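Local atomic coordinates of NADPH-flavin oxidoreductase (Helicobacter pylori, PDB entry 2H0U), a protein that probably uses bound FMN to catalyse NAD(P)H-dependent redox reactions, as a member of the nitroreductase family. Residues Lys119-Gln122 and Glu123-Lys127; Thr142-Gln145 and Met146-Met150; Thr205-Lys208 and Thr209-Tyr213; Ile25-Lys28 and Asp29-Leu33; Gly195-Asn198 and Gln199-Pro203. All blocks are in the same frame, centred on the assembly; numbering follows the deposited sequence.

Interaction 1. Residues Lys119-Gln122 and Glu123-Lys127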
# COMPACT_ATOMS: atom_id res chain seq x y z
N LYS A 119 -17.28 3.47 -14.00
CA LYS A 119 -18.36 2.62 -13.52
C LYS A 119 -18.07 1.12 -13.80
O LYS A 119 -18.18 0.28 -12.90
CB LYS A 119 -19.68 3.03 -14.18
CG LYS A 119 -20.84 2.15 -13.78
CD LYS A 119 -22.06 2.60 -14.50
CE LYS A 119 -23.34 1.94 -13.99
NZ LYS A 119 -23.41 0.55 -14.44
N ASN A 120 -17.76 0.78 -15.04
CA ASN A 120 -17.47 -0.63 -15.38
C ASN A 120 -16.26 -1.18 -14.62
O ASN A 120 -16.26 -2.34 -14.18
CB ASN A 120 -17.20 -0.78 -16.86
CG ASN A 120 -16.87 -2.22 -17.24
OD1 ASN A 120 -17.76 -3.08 -17.29
ND2 ASN A 120 -15.58 -2.50 -17.50
N PHE A 121 -15.21 -0.38 -14.54
CA PHE A 121 -14.00 -0.75 -13.84
C PHE A 121 -14.31 -1.14 -12.40
O PHE A 121 -13.91 -2.20 -11.94
CB PHE A 121 -13.05 0.44 -13.88
CG PHE A 121 -11.87 0.34 -12.94
CD1 PHE A 121 -10.93 -0.68 -13.07
CD2 PHE A 121 -11.67 1.34 -12.00
CE1 PHE A 121 -9.80 -0.74 -12.23
CE2 PHE A 121 -10.54 1.29 -11.16
CZ PHE A 121 -9.61 0.25 -11.27
N GLN A 122 -15.01 -0.27 -11.68
CA GLN A 122 -15.33 -0.55 -10.27
C GLN A 122 -16.33 -1.69 -10.03
O GLN A 122 -16.06 -2.57 -9.22
CB GLN A 122 -15.85 0.71 -9.61
CG GLN A 122 -14.76 1.80 -9.45
CD GLN A 122 -15.25 2.90 -8.53
OE1 GLN A 122 -16.40 3.29 -8.60
NE2 GLN A 122 -14.37 3.42 -7.66
N GLU A 123 -17.46 -1.64 -10.74
CA GLU A 123 -18.57 -2.58 -10.56
C GLU A 123 -18.24 -3.97 -11.08
O GLU A 123 -18.58 -4.97 -10.44
CB GLU A 123 -19.84 -2.05 -11.21
CG GLU A 123 -20.33 -0.74 -10.60
CD GLU A 123 -21.68 -0.27 -11.10
OE1 GLU A 123 -22.32 -0.89 -11.99
OE2 GLU A 123 -22.13 0.77 -10.60
N ASN A 124 -17.57 -4.03 -12.24
CA ASN A 124 -17.36 -5.31 -12.92
C ASN A 124 -15.94 -5.80 -12.86
O ASN A 124 -15.68 -6.93 -12.40
CB ASN A 124 -17.82 -5.21 -14.36
CG ASN A 124 -19.30 -4.86 -14.46
OD1 ASN A 124 -19.72 -4.15 -15.36
ND2 ASN A 124 -20.10 -5.35 -13.50
N ASP A 125 -14.99 -4.97 -13.30
CA ASP A 125 -13.58 -5.40 -13.24
C ASP A 125 -13.13 -5.70 -11.83
O ASP A 125 -12.44 -6.71 -11.62
CB ASP A 125 -12.65 -4.34 -13.84
CG ASP A 125 -12.80 -4.20 -15.34
OD1 ASP A 125 -13.28 -5.12 -15.98
OD2 ASP A 125 -12.44 -3.15 -15.88
N MSE A 126 -13.49 -4.84 -10.87
CA MSE A 126 -13.02 -4.95 -9.49
C MSE A 126 -14.05 -5.44 -8.45
O MSE A 126 -13.73 -5.62 -7.26
CB MSE A 126 -12.41 -3.61 -9.04
CG MSE A 126 -11.38 -3.13 -9.99
SE MSE A 126 -9.94 -2.15 -9.13
CE MSE A 126 -10.07 -2.68 -7.26
N LYS A 127 -15.28 -5.63 -8.91
CA LYS A 127 -16.35 -6.15 -8.07
C LYS A 127 -16.53 -5.28 -6.81
O LYS A 127 -16.62 -5.82 -5.70
CB LYS A 127 -16.07 -7.62 -7.68
CG LYS A 127 -16.09 -8.61 -8.86
CD LYS A 127 -17.25 -8.32 -9.81
CE LYS A 127 -18.64 -8.53 -9.17
NZ LYS A 127 -19.73 -8.53 -10.19
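Phe121 and Met126, a selenomethionine, form a Met-aromatic contact where helix 113-125 ends in a wide, pi-type turn. They lie side by side and point the same way; the flat, buried ring offers a broad face to the flexible chain one pi-turn on. Met126 CG stands over that face, 4.1 Å from the Phe121 ring centroid, as a CH-pi contact. The selenium comes in obliquely, with SE a tight 3.2 Å from CZ of Phe121. The ring reaches this place because its CG lies anti to the backbone N of Phe121 (chi1 167°). At the ring edge, near its plane, sits OD2 of Asp125, 4.0 Å from Phe121 CD1.

Asn120 O accepts from both Asn124 N (2.9 Å) and Asp125 N (3.1 Å), and Phe121 O takes Met126 N at 2.9 Å, so the last bonds span five residues where an alpha-helix spans four. Lys127, with positive phi, then leaves the helix.

Lys119 NZ makes a salt bridge with Glu123 OE1 at 3.0 Å, 41° out of the carboxylate plane; the long lysine chain suits this one-turn reach. FMN-binding Glu164 of the second subunit packs on Phe121 and Met126, so this helix end borders a flavin site at the subunit interface. The selenium contact is perhaps strained and its cohesion probably dispersive, whereas the salt bridge adds a charge attraction that solvent probably weakens.

Interaction 2. Residues Thr142-Gln145 and Met146-Met150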
# COMPACT_ATOMS: atom_id res chain seq x y z
N THR A 142 -4.50 4.23 0.39
CA THR A 142 -3.81 4.81 1.55
C THR A 142 -2.62 3.99 2.01
O THR A 142 -1.71 4.53 2.65
CB THR A 142 -4.72 5.04 2.81
OG1 THR A 142 -5.18 3.77 3.35
CG2 THR A 142 -5.89 5.96 2.50
N TYR A 143 -2.60 2.70 1.70
CA TYR A 143 -1.41 1.90 2.11
C TYR A 143 -0.21 2.33 1.28
O TYR A 143 0.91 2.29 1.76
CB TYR A 143 -1.67 0.39 2.03
CG TYR A 143 -2.35 -0.18 3.29
CD1 TYR A 143 -3.57 0.33 3.74
CD2 TYR A 143 -1.74 -1.20 4.06
CE1 TYR A 143 -4.22 -0.16 4.91
CE2 TYR A 143 -2.38 -1.72 5.22
CZ TYR A 143 -3.62 -1.17 5.62
OH TYR A 143 -4.28 -1.60 6.73
N ILE A 144 -0.44 2.68 -0.00
CA ILE A 144 0.63 3.27 -0.85
C ILE A 144 1.12 4.58 -0.20
O ILE A 144 2.31 4.81 -0.05
CB ILE A 144 0.16 3.55 -2.29
CG1 ILE A 144 -0.34 2.26 -2.93
CG2 ILE A 144 1.33 4.22 -3.13
CD1 ILE A 144 -0.99 2.56 -4.39
N GLN A 145 0.18 5.42 0.17
CA GLN A 145 0.51 6.72 0.76
C GLN A 145 1.37 6.50 2.00
O GLN A 145 2.39 7.16 2.19
CB GLN A 145 -0.81 7.42 1.14
CG GLN A 145 -0.66 8.80 1.69
CD GLN A 145 -2.01 9.43 1.98
OE1 GLN A 145 -2.86 8.86 2.66
NE2 GLN A 145 -2.22 10.59 1.42
N MSE A 146 0.94 5.60 2.88
CA MSE A 146 1.69 5.33 4.13
C MSE A 146 3.05 4.69 3.84
O MSE A 146 4.08 5.08 4.43
CB MSE A 146 0.85 4.41 5.06
CG MSE A 146 1.66 3.91 6.24
SE MSE A 146 0.72 2.58 7.32
CE MSE A 146 0.77 1.06 6.07
N ALA A 147 3.09 3.74 2.89
CA ALA A 147 4.37 3.10 2.49
C ALA A 147 5.39 4.14 1.99
O ALA A 147 6.57 4.10 2.37
CB ALA A 147 4.12 2.02 1.36
N ASN A 148 4.95 5.04 1.11
CA ASN A 148 5.82 6.04 0.57
C ASN A 148 6.41 6.92 1.70
O ASN A 148 7.61 7.26 1.68
CB ASN A 148 5.05 6.91 -0.46
CG ASN A 148 4.86 6.18 -1.76
OD1 ASN A 148 5.22 5.00 -1.86
ND2 ASN A 148 4.32 6.86 -2.77
N MSE A 149 5.56 7.29 2.65
CA MSE A 149 6.03 8.07 3.81
C MSE A 149 7.07 7.30 4.64
O MSE A 149 8.07 7.86 5.06
CB MSE A 149 4.84 8.51 4.69
CG MSE A 149 4.02 9.58 3.93
SE MSE A 149 2.55 10.26 5.02
CE MSE A 149 3.56 11.14 6.51
N MSE A 150 6.81 6.02 4.94
CA MSE A 150 7.80 5.25 5.70
C MSE A 150 9.10 5.11 4.96
O MSE A 150 10.18 5.20 5.56
CB MSE A 150 7.25 3.86 6.03
CG MSE A 150 6.05 4.05 6.91
SE MSE A 150 5.50 2.29 7.58
CE MSE A 150 4.91 1.51 5.94
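The Tyr143 ring and the methyl CE of Met146, a selenomethionine, are neighbours along helix 131-155. CE approaches the ring obliquely and comes nearest to it at CD2, 3.9 Å away; the two side chains run side by side in the same direction. Met146 CG lies anti to its own backbone N (chi1 170°), and a final bend at chi3 turns CE back to the ring. The second flat group is the Asn148 amide, which stands alongside Ile144: its ND2 is 4.0 Å from the branch methyl CG2 of Ile144.

Beneath the side chains runs a regular alpha-helical ladder. Met146 N bonds to Thr142 O at 2.9 Å, Ala147 N to Tyr143 O at 2.9 Å and Asn148 N to Ile144 O at 2.9 Å; Met149 N to Gln145 O is longer, 3.2 Å. All the touching residues are buried, so apolar types suit most positions, and three polar ones have partners beyond the helical turn. Tyr143, part of the FMN pocket, gives its OH to a hydrogen bond with Glu164 OE2, while Gln145 NE2 bonds to Gly37 O and Thr142 OG1 to Ser139 O and Ser189 OG. Ala147 meets Ala147 of the second subunit, a small residue that suits a close approach of the two subunits there. Ile144 packs on Tyr143 of that chain; Tyr143 touches one FMN and Ile144 the other.

On its other flanks the helix lies against the sheet: Met146 packs on Tyr83 of strand 79-86 and Val190 of strand 186-195, and Met149 on Met51 of strand 49-54.

Interaction 3. Residues Thr205-Lys208 and Thr209-Tyr213. With FMN (flavin mononucleotide), chain B.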
# COMPACT_ATOMS: atom_id res chain seq x y z
N THR A 205 13.20 -11.07 8.96
CA THR A 205 12.88 -12.47 8.71
C THR A 205 11.79 -12.49 7.66
O THR A 205 10.72 -11.90 7.86
CB THR A 205 12.40 -13.24 9.96
OG1 THR A 205 11.38 -12.48 10.65
CG2 THR A 205 13.60 -13.52 10.92
N ARG A 206 12.07 -13.15 6.56
CA ARG A 206 11.12 -13.22 5.42
C ARG A 206 11.18 -14.60 4.79
O ARG A 206 12.20 -15.29 4.92
CB ARG A 206 11.49 -12.17 4.34
CG ARG A 206 11.25 -10.68 4.71
CD ARG A 206 9.78 -10.37 5.02
NE ARG A 206 9.58 -8.93 5.23
CZ ARG A 206 9.82 -8.30 6.37
NH1 ARG A 206 10.20 -8.96 7.45
NH2 ARG A 206 9.66 -6.99 6.43
N TRP A 207 10.14 -14.98 4.05
CA TRP A 207 10.26 -16.13 3.15
C TRP A 207 11.43 -15.93 2.19
O TRP A 207 11.73 -14.80 1.81
CB TRP A 207 9.02 -16.34 2.30
CG TRP A 207 7.81 -16.85 3.03
CD1 TRP A 207 6.62 -16.18 3.21
CD2 TRP A 207 7.64 -18.13 3.66
NE1 TRP A 207 5.73 -16.95 3.91
CE2 TRP A 207 6.32 -18.16 4.20
CE3 TRP A 207 8.45 -19.26 3.80
CZ2 TRP A 207 5.83 -19.26 4.90
CZ3 TRP A 207 7.94 -20.36 4.48
CH2 TRP A 207 6.65 -20.36 5.02
N LYS A 208 12.07 -17.03 1.79
CA LYS A 208 13.09 -16.99 0.71
C LYS A 208 12.43 -16.66 -0.63
O LYS A 208 11.21 -16.90 -0.84
CB LYS A 208 13.85 -18.33 0.58
CG LYS A 208 14.65 -18.67 1.80
CD LYS A 208 15.59 -19.87 1.59
CE LYS A 208 17.09 -19.46 1.32
NZ LYS A 208 17.66 -18.51 2.35
N THR A 209 13.23 -16.10 -1.53
CA THR A 209 12.75 -15.61 -2.84
C THR A 209 11.80 -16.57 -3.56
O THR A 209 10.74 -16.14 -3.99
CB THR A 209 13.91 -15.24 -3.76
OG1 THR A 209 14.76 -14.33 -3.07
CG2 THR A 209 13.38 -14.54 -5.03
N GLU A 210 12.19 -17.85 -3.68
CA GLU A 210 11.46 -18.89 -4.44
C GLU A 210 10.07 -19.11 -3.90
O GLU A 210 9.15 -19.52 -4.63
CB GLU A 210 12.17 -20.25 -4.36
CG GLU A 210 13.61 -20.16 -4.76
CD GLU A 210 14.53 -20.09 -3.55
OE1 GLU A 210 14.77 -18.95 -3.03
OE2 GLU A 210 15.02 -21.20 -3.14
N VAL A 211 9.88 -18.80 -2.63
CA VAL A 211 8.57 -18.97 -2.03
C VAL A 211 7.57 -17.82 -2.41
O VAL A 211 6.37 -18.08 -2.62
CB VAL A 211 8.69 -19.13 -0.50
CG1 VAL A 211 7.35 -19.25 0.12
CG2 VAL A 211 9.52 -20.38 -0.17
N ILE A 212 8.06 -16.59 -2.52
CA ILE A 212 7.19 -15.43 -2.72
C ILE A 212 7.31 -14.78 -4.11
O ILE A 212 6.74 -13.73 -4.38
CB ILE A 212 7.35 -14.39 -1.56
CG1 ILE A 212 8.84 -14.04 -1.30
CG2 ILE A 212 6.66 -14.97 -0.26
CD1 ILE A 212 9.50 -13.20 -2.45
N TYR A 213 8.03 -15.45 -5.01
CA TYR A 213 8.27 -14.89 -6.34
C TYR A 213 8.47 -16.00 -7.35
O TYR A 213 9.27 -16.92 -7.11
CB TYR A 213 9.49 -13.99 -6.32
CG TYR A 213 9.89 -13.47 -7.70
CD1 TYR A 213 9.16 -12.44 -8.34
CD2 TYR A 213 11.02 -13.97 -8.34
CE1 TYR A 213 9.56 -11.96 -9.61
CE2 TYR A 213 11.41 -13.52 -9.57
CZ TYR A 213 10.68 -12.52 -10.20
OH TYR A 213 11.11 -12.08 -11.43
N1 FMN B . 3.41 -3.64 14.74
C2 FMN B . 2.87 -3.41 16.00
O2 FMN B . 3.57 -3.59 16.99
N3 FMN B . 1.56 -3.03 16.16
C4 FMN B . 0.75 -2.89 15.06
O4 FMN B . -0.37 -2.41 15.19
C4A FMN B . 1.29 -3.17 13.78
N5 FMN B . 0.50 -3.04 12.67
C5A FMN B . 1.02 -3.20 11.40
C6 FMN B . 0.16 -3.02 10.30
C7 FMN B . 0.69 -3.19 9.01
C7M FMN B . -0.10 -2.64 7.86
C8 FMN B . 2.03 -3.58 8.81
C8M FMN B . 2.64 -3.47 7.41
C9 FMN B . 2.86 -3.75 9.91
C9A FMN B . 2.35 -3.58 11.21
N10 FMN B . 3.17 -3.78 12.33
C10 FMN B . 2.63 -3.53 13.62
C1' FMN B . 4.60 -4.19 12.23
C2' FMN B . 4.77 -5.61 11.65
O2' FMN B . 4.76 -6.52 12.73
C3' FMN B . 6.11 -5.64 10.92
O3' FMN B . 6.09 -4.74 9.83
C4' FMN B . 6.50 -6.99 10.33
O4' FMN B . 6.71 -7.89 11.40
C5' FMN B . 7.76 -6.95 9.43
O5' FMN B . 8.84 -6.48 10.25
P FMN B . 9.66 -5.17 9.80
O1P FMN B . 8.62 -4.09 9.59
O2P FMN B . 10.58 -4.83 10.97
O3P FMN B . 10.44 -5.44 8.55
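Trp207 folds back over Val211 and Ile212 at the start of helix 209-212, a single short turn, N-capped at Lys208, in the C-terminal arm that packs on the second subunit. Taken outward from the backbone, Trp207 CB first meets the branch methyl CG2 of Ile212 at 3.7 Å. At CG the ring begins, and Val211 CG1 comes over one face of it, 4.0 Å from the centroid of the five-membered ring, in a CH-pi contact that leans toward the rim. CD1 touches Ile212 CG2 at 3.7 Å, an oblique approach, while CD2 on the other side of CG lies 3.7 Å from Val211 CG1. At the polar corner of the indole, NE1 hydrogen-bonds Tyr95 OH of the second subunit.

Valine suits this place because a beta-branched, apolar side chain can lay one methyl on the indole face; chi1 178° selects CG1. Val211 N bonds to Lys208 O at 2.9 Å, a bond spanning three residues. Tyr213 then joins a strand of the second subunit in a parallel ladder, carrying the sheet across the interface.

One residue before the tryptophan, Arg206 serves the FMN site. NE bonds to Ala40 O of the second subunit and NH1 back to Thr205 O at 3.0 Å, steadying the guanidinium, and NH2 donates to the FMN phosphate oxygen O3P at 2.7 Å, nearly straight at 166°.

Interaction 4. Residues Ile25-Lys28 and Asp29-Leu33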
# COMPACT_ATOMS: atom_id res chain seq x y z
N ILE A 25 11.32 14.87 15.26
CA ILE A 25 11.49 15.14 13.84
C ILE A 25 11.35 16.65 13.71
O ILE A 25 10.44 17.24 14.29
CB ILE A 25 10.40 14.41 13.04
CG1 ILE A 25 10.53 12.91 13.29
CG2 ILE A 25 10.54 14.74 11.57
CD1 ILE A 25 9.29 12.06 12.78
N SER A 26 12.24 17.28 12.95
CA SER A 26 12.22 18.73 12.78
C SER A 26 10.99 19.16 11.99
O SER A 26 10.42 18.38 11.18
CB SER A 26 13.49 19.19 12.05
OG SER A 26 13.38 18.86 10.67
N GLN A 27 10.58 20.41 12.18
CA GLN A 27 9.43 20.93 11.45
C GLN A 27 9.58 20.73 9.95
O GLN A 27 8.65 20.29 9.28
CB GLN A 27 9.23 22.42 11.75
CG GLN A 27 7.80 22.83 11.50
CD GLN A 27 6.84 22.09 12.44
OE1 GLN A 27 7.13 21.88 13.64
NE2 GLN A 27 5.69 21.68 11.89
N LYS A 28 10.76 21.04 9.43
CA LYS A 28 10.95 20.94 7.99
C LYS A 28 10.95 19.49 7.47
O LYS A 28 10.36 19.22 6.42
CB LYS A 28 12.20 21.70 7.57
CG LYS A 28 11.87 23.18 7.33
CD LYS A 28 13.09 24.03 7.60
CE LYS A 28 13.93 24.26 6.36
NZ LYS A 28 14.77 25.51 6.55
N ASP A 29 11.58 18.57 8.22
CA ASP A 29 11.56 17.15 7.84
C ASP A 29 10.10 16.64 7.86
O ASP A 29 9.69 15.88 6.98
CB ASP A 29 12.44 16.27 8.72
CG ASP A 29 13.94 16.39 8.38
OD1 ASP A 29 14.30 17.02 7.36
OD2 ASP A 29 14.74 15.83 9.15
N TRP A 30 9.33 17.03 8.88
CA TRP A 30 7.94 16.54 8.96
C TRP A 30 7.12 17.06 7.77
O TRP A 30 6.34 16.32 7.18
CB TRP A 30 7.28 16.81 10.33
CG TRP A 30 5.90 16.20 10.31
CD1 TRP A 30 4.69 16.87 10.25
CD2 TRP A 30 5.61 14.81 10.26
NE1 TRP A 30 3.64 15.93 10.19
CE2 TRP A 30 4.19 14.67 10.18
CE3 TRP A 30 6.42 13.64 10.27
CZ2 TRP A 30 3.56 13.42 10.10
CZ3 TRP A 30 5.78 12.39 10.19
CH2 TRP A 30 4.37 12.29 10.09
N GLU A 31 7.32 18.33 7.39
CA GLU A 31 6.56 18.92 6.29
C GLU A 31 6.92 18.17 5.01
O GLU A 31 6.08 17.96 4.16
CB GLU A 31 6.92 20.41 6.16
CG GLU A 31 6.24 21.27 7.24
CD GLU A 31 6.79 22.68 7.34
OE1 GLU A 31 7.87 22.99 6.74
OE2 GLU A 31 6.16 23.49 8.07
N ALA A 32 8.18 17.77 4.88
CA ALA A 32 8.56 16.99 3.67
C ALA A 32 7.87 15.63 3.63
O ALA A 32 7.41 15.20 2.57
CB ALA A 32 10.07 16.79 3.58
N LEU A 33 7.76 14.98 4.78
CA LEU A 33 7.10 13.67 4.82
C LEU A 33 5.61 13.79 4.50
O LEU A 33 5.06 12.96 3.80
CB LEU A 33 7.35 12.96 6.18
CG LEU A 33 8.77 12.48 6.46
CD1 LEU A 33 8.88 11.90 7.85
CD2 LEU A 33 9.29 11.47 5.39
O HOH W 1 14.37 15.60 11.85
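Ser26 OG accepts a hydrogen bond from Asp29 N at 3.1 Å, nearly straight at 162°. The hydroxyl can reach that amide because it sits between the backbone N and the carbonyl carbon of Ser26 (chi1 75°), turned over the first helical turn. Asp29 packs its CB against the same oxygen, 3.4 Å from Ser26 OG. The aspartate also answers the serine, but through water: one ordered molecule accepts from Ser26 N and donates to Asp29 OD2, at 2.9 and 2.7 Å.

Ser26 is thus the N-cap of helix 27-38, and serine suits the place because its short side chain can take up an amide of the first turn that the carbonyl of Ile25 does not serve. The direct return bond of a capping box is replaced here by the water bridge. Just outside the cap, Ile25 reaches over the turn to Trp30 as a hydrophobic staple, with the branch methyl CG2 of Ile25 4.1 Å from Trp30 CB. The other arm of Ile25 sets CD1 obliquely beside the indole, 4.1 Å from Trp30 CE3. Regular helical bonding begins with Trp30 N to Ser26 O at 2.9 Å.

Further out, the indole of Trp30 stacks on the ring of His79 and meets Phe194 edge-to-face, and its NE1 bonds to Tyr213 OH of the second subunit. Asp29 OD1 forms a salt bridge with Arg3 NE of that subunit, a charge well placed at a helix N terminus, whose dipole would probably favour the carboxylate. Ile158 packs against both Ile25 and Asp29.

Interaction 5. Residues Gly195-Asn198 and Gln199-Pro203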
# COMPACT_ATOMS: atom_id res chain seq x y z
N GLY A 195 9.40 8.58 14.18
CA GLY A 195 10.32 9.20 15.15
C GLY A 195 11.69 8.60 15.03
O GLY A 195 12.04 8.04 13.99
N TYR A 196 12.47 8.70 16.10
CA TYR A 196 13.81 8.07 16.08
C TYR A 196 13.91 6.90 17.03
O TYR A 196 13.57 7.01 18.21
CB TYR A 196 14.87 9.12 16.42
CG TYR A 196 14.96 10.19 15.39
CD1 TYR A 196 15.72 9.99 14.24
CD2 TYR A 196 14.28 11.40 15.55
CE1 TYR A 196 15.80 10.98 13.27
CE2 TYR A 196 14.35 12.41 14.59
CZ TYR A 196 15.11 12.17 13.45
OH TYR A 196 15.24 13.15 12.50
N ARG A 197 14.43 5.78 16.52
CA ARG A 197 14.49 4.54 17.28
C ARG A 197 15.42 4.69 18.49
O ARG A 197 16.40 5.45 18.45
CB ARG A 197 15.00 3.37 16.40
CG ARG A 197 16.46 3.58 15.91
CD ARG A 197 16.88 2.48 14.93
NE ARG A 197 18.21 2.70 14.35
CZ ARG A 197 19.38 2.33 14.89
NH1 ARG A 197 19.44 1.72 16.07
NH2 ARG A 197 20.50 2.59 14.23
N ASN A 198 15.09 3.97 19.55
CA ASN A 198 15.98 3.85 20.69
C ASN A 198 16.32 2.38 20.95
O ASN A 198 16.45 1.95 22.10
CB ASN A 198 15.35 4.51 21.91
CG ASN A 198 16.39 4.97 22.88
OD1 ASN A 198 17.58 4.98 22.56
ND2 ASN A 198 15.96 5.37 24.06
N GLN A 199 16.44 1.61 19.87
CA GLN A 199 16.75 0.19 19.93
C GLN A 199 17.54 -0.16 18.69
O GLN A 199 17.60 0.65 17.75
CB GLN A 199 15.47 -0.66 19.97
CG GLN A 199 14.56 -0.44 18.80
CD GLN A 199 13.32 -1.32 18.85
OE1 GLN A 199 13.23 -2.29 19.63
NE2 GLN A 199 12.36 -0.96 18.06
N GLU A 200 18.12 -1.36 18.66
CA GLU A 200 18.82 -1.81 17.45
C GLU A 200 17.81 -2.08 16.33
O GLU A 200 16.62 -2.36 16.60
CB GLU A 200 19.68 -3.05 17.72
CG GLU A 200 20.86 -2.80 18.68
CD GLU A 200 21.94 -1.90 18.10
OE1 GLU A 200 22.39 -2.11 16.96
OE2 GLU A 200 22.36 -0.96 18.81
N ILE A 201 18.27 -1.98 15.09
CA ILE A 201 17.44 -2.38 13.94
C ILE A 201 17.14 -3.88 14.00
O ILE A 201 18.05 -4.69 14.08
CB ILE A 201 18.15 -1.95 12.61
CG1 ILE A 201 18.32 -0.44 12.59
CG2 ILE A 201 17.41 -2.49 11.33
CD1 ILE A 201 19.31 0.06 11.58
N THR A 202 15.86 -4.24 13.98
CA THR A 202 15.44 -5.65 14.09
C THR A 202 15.82 -6.34 12.78
O THR A 202 15.35 -5.90 11.72
CB THR A 202 13.90 -5.72 14.28
OG1 THR A 202 13.55 -4.92 15.41
CG2 THR A 202 13.39 -7.18 14.50
N PRO A 203 16.62 -7.43 12.84
CA PRO A 203 16.97 -8.11 11.57
C PRO A 203 15.71 -8.65 10.85
O PRO A 203 14.75 -9.08 11.50
CB PRO A 203 17.88 -9.27 11.99
CG PRO A 203 18.20 -9.08 13.44
CD PRO A 203 17.20 -8.10 14.03
O HOH W 2 21.43 1.22 17.82
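Between Arg197 and Gln199 the backbone bends at Asn198 (psi 35°), while the residues before and after it run extended. The bend belongs to the irregular loop that follows strand 186-195 and leads toward helix 209-212. Backbone hydrogen bonds of Tyr196 with Asp20 and of Asn198 with Lys18 tie it down, and Arg197 spans the bend with its side chain. Its CG takes the place between the backbone N and the carbonyl carbon (chi1 64°), and from there the chain is straight to NE, so that the guanidinium arrives over the residues that follow.

The apolar part of the arginine does some of the work, as CD lies 4.0 Å from Ile201 CG1. NH1 donates to Gln199 O at 2.7 Å, with the carbonyl oxygen close to the guanidinium plane; a long side chain with several N-H groups suits a place where a loop carbonyl must be met. Ile201 covers one face of the guanidinium: its CG1 comes over the plane, offset toward the rim, 3.6 Å from Arg197 NE, and its CD1 is 3.9 Å from Arg197 NH2. A branched aliphatic chain can lie flat against such a group without competing for its hydrogen bonds. Gln199 N, by contrast, is buried with no partner in the model.

The loop lies near the flavin site: Arg197 and Gln199 both pack on Phe14, a residue of the FMN pocket. A water, in the guanidinium plane, accepts from Arg197 NH1 at 2.7 Å and donates to Glu200 OE2 at 2.6 Å.

How the interactions relate
From the N terminus the order is interaction 4, at the start of helix 27-38, then interaction 1 at the end of helix 113-125, interaction 2 within helix 131-155, interaction 5 in the loop after strand 186-195, and interaction 3 beyond it. Each closes only a turn or a bend, and all follow in series, so none nests or crosses. Interaction 4 touches two others: Trp30 and Leu33 pack on Met149 of interaction 2, and Ile25 on Gly195 and Tyr196 of interaction 5. Interaction 5 runs directly into interaction 3, which reaches interaction 4 of the second subunit. Interaction 1 stands apart within the chain but also meets the second subunit.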